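YrbA (Sinorhizobium meliloti, PDB 5NFL) is a BolA-family protein that binds cobalt(II) and, like its relatives, probably takes part in iron-sulfur cluster metabolism or iron-dependent regulation. Local coordinates at residues Y31-V36 / H65-Q70. Residues are numbered along the deposited sequence; the frame is centred on the assembly and turned at random.
Sequences YAAEVV and HALALQ. With CO (cobalt (II) ion), chain B.
Glu34 and Gln70 run side by side off one face of a parallel strand pair, both chains extended, with carboxylate and amide planes 60° apart. CG anti to the backbone N in each (chi1 179° and 171°) keeps them alongside; Glu34 OE2 lies 3.5 Å from Gln70 NE2. A water donates to Glu34 OE2 at 2.7 Å and weakly accepts from Gln70 NE2. An alanine in place of Glu34 would probably leave this water without its carboxylate and the Gln70 amide freer to turn.

On the other face, the Ala33 methyl meets two leucine branches, both on the side of strand 67-72, with CB 3.8 Å from Leu67 CD1 and 4.1 Å from Leu69 CD2. Leu67 CD1 also reaches Tyr31 CB, while the tyrosine ring leads away. Backbone bonds alternate in parallel fashion: Tyr31 and Ala33 each bond both ways, Val35 N bonds Gln70 O, and the ladder runs on to Ser72.

At the helix end, His65 NE2 binds the cobalt ion at 2.2 Å, alongside His30 and waters. The contact joins the central and C-terminal strands of the BolA-like domain's three-stranded mixed sheet; 18-23 flanks 31-36 antiparallel, and Leu69 packs against helix 45-56.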
loop_
_atom_site.group_PDB
_atom_site.type_symbol
_atom_site.label_atom_id
_atom_site.label_comp_id
_atom_site.label_asym_id
_atom_site.label_seq_id
_atom_site.Cartn_x
_atom_site.Cartn_y
_atom_site.Cartn_z
ATOM N N TYR A 31 4.086 6.132 -7.251
ATOM C CA TYR A 31 2.673 5.811 -7.042
ATOM C C TYR A 31 2.150 6.366 -5.723
ATOM O O TYR A 31 2.911 6.680 -4.794
ATOM C CB TYR A 31 2.461 4.299 -7.057
ATOM C CG TYR A 31 2.827 3.601 -8.350
ATOM C CD1 TYR A 31 4.144 3.252 -8.626
ATOM C CD2 TYR A 31 1.851 3.272 -9.289
ATOM C CE1 TYR A 31 4.480 2.601 -9.797
ATOM C CE2 TYR A 31 2.183 2.607 -10.475
ATOM C CZ TYR A 31 3.494 2.283 -10.714
ATOM O OH TYR A 31 3.839 1.651 -11.878
ATOM N N ALA A 32 0.836 6.511 -5.653
ATOM C CA ALA A 32 0.177 6.747 -4.397
ATOM C C ALA A 32 -0.858 5.656 -4.177
ATOM O O ALA A 32 -1.535 5.222 -5.119
ATOM C CB ALA A 32 -0.445 8.090 -4.391
ATOM N N ALA A 33 -0.983 5.200 -2.932
ATOM C CA ALA A 33 -1.915 4.125 -2.614
ATOM C C ALA A 33 -2.756 4.483 -1.398
ATOM O O ALA A 33 -2.213 4.948 -0.387
ATOM C CB ALA A 33 -1.165 2.861 -2.369
ATOM N N GLU A 34 -4.068 4.283 -1.513
ATOM C CA GLU A 34 -4.945 4.242 -0.352
ATOM C C GLU A 34 -5.255 2.776 -0.010
ATOM O O GLU A 34 -5.659 1.998 -0.887
ATOM C CB GLU A 34 -6.237 5.024 -0.589
ATOM C CG GLU A 34 -7.140 4.935 0.615
ATOM C CD GLU A 34 -8.392 5.753 0.504
ATOM O OE1 GLU A 34 -8.656 6.294 -0.599
ATOM O OE2 GLU A 34 -9.091 5.861 1.541
ATOM N N VAL A 35 -5.029 2.384 1.249
ATOM C CA VAL A 35 -5.283 1.006 1.696
ATOM C C VAL A 35 -6.169 1.059 2.919
ATOM O O VAL A 35 -5.826 1.722 3.896
ATOM C CB VAL A 35 -3.987 0.247 2.061
ATOM C CG1 VAL A 35 -4.301 -1.208 2.388
ATOM C CG2 VAL A 35 -2.961 0.350 0.926
ATOM N N VAL A 36 -7.308 0.387 2.854
ATOM C CA VAL A 36 -8.236 0.344 3.961
ATOM C C VAL A 36 -8.332 -1.109 4.418
ATOM O O VAL A 36 -8.607 -2.015 3.619
ATOM C CB VAL A 36 -9.610 0.898 3.557
ATOM C CG1 VAL A 36 -10.592 0.894 4.726
ATOM C CG2 VAL A 36 -9.447 2.300 2.997
ATOM N N HIS A 65 9.838 6.413 -0.862
ATOM C CA HIS A 65 9.394 7.601 -1.599
ATOM C C HIS A 65 8.502 7.258 -2.795
ATOM O O HIS A 65 7.701 8.088 -3.226
ATOM C CB HIS A 65 10.620 8.396 -2.066
ATOM C CG HIS A 65 11.310 7.817 -3.271
ATOM N ND1 HIS A 65 12.441 7.027 -3.179
ATOM C CD2 HIS A 65 11.050 7.947 -4.598
ATOM C CE1 HIS A 65 12.822 6.666 -4.398
ATOM N NE2 HIS A 65 12.005 7.224 -5.275
ATOM N N ALA A 66 8.638 6.049 -3.340
ATOM C CA ALA A 66 7.929 5.679 -4.572
ATOM C C ALA A 66 6.483 5.224 -4.366
ATOM O O ALA A 66 5.725 5.127 -5.334
ATOM C CB ALA A 66 8.706 4.581 -5.317
ATOM N N LEU A 67 6.108 4.902 -3.129
ATOM C CA LEU A 67 4.725 4.504 -2.805
ATOM C C LEU A 67 4.217 5.370 -1.670
ATOM O O LEU A 67 4.436 5.045 -0.498
ATOM C CB LEU A 67 4.657 3.020 -2.397
ATOM C CG LEU A 67 3.262 2.432 -2.199
ATOM C CD1 LEU A 67 2.469 2.535 -3.469
ATOM C CD2 LEU A 67 3.332 0.975 -1.777
ATOM N N ALA A 68 3.572 6.486 -2.011
ATOM C CA ALA A 68 3.035 7.410 -1.001
ATOM C C ALA A 68 1.765 6.814 -0.428
ATOM O O ALA A 68 0.881 6.432 -1.200
ATOM C CB ALA A 68 2.758 8.765 -1.620
ATOM N N LEU A 69 1.647 6.742 0.902
ATOM C CA LEU A 69 0.587 5.958 1.525
ATOM C C LEU A 69 -0.459 6.754 2.282
ATOM O O LEU A 69 -0.137 7.708 2.965
ATOM C CB LEU A 69 1.209 4.950 2.490
ATOM C CG LEU A 69 2.066 3.873 1.836
ATOM C CD1 LEU A 69 2.760 3.022 2.916
ATOM C CD2 LEU A 69 1.184 2.990 0.946
ATOM N N GLN A 70 -1.709 6.310 2.166
ATOM C CA GLN A 70 -2.794 6.745 3.027
ATOM C C GLN A 70 -3.508 5.491 3.532
ATOM O O GLN A 70 -4.003 4.688 2.730
ATOM C CB GLN A 70 -3.761 7.656 2.293
ATOM C CG GLN A 70 -5.020 7.966 3.094
ATOM C CD GLN A 70 -5.918 8.978 2.394
ATOM O OE1 GLN A 70 -5.467 10.025 1.947
ATOM N NE2 GLN A 70 -7.195 8.653 2.282
HETATM CO CO CO B . 12.111 7.244 -7.439
HETATM O O HOH W 1 5.257 8.518 -4.695
HETATM O O HOH W 2 -7.526 5.564 3.774
HETATM O O HOH W 3 14.216 5.980 -7.528
HETATM O O HOH W 4 12.667 7.466 -9.726
HETATM O O HOH W 5 11.439 5.112 -7.762
#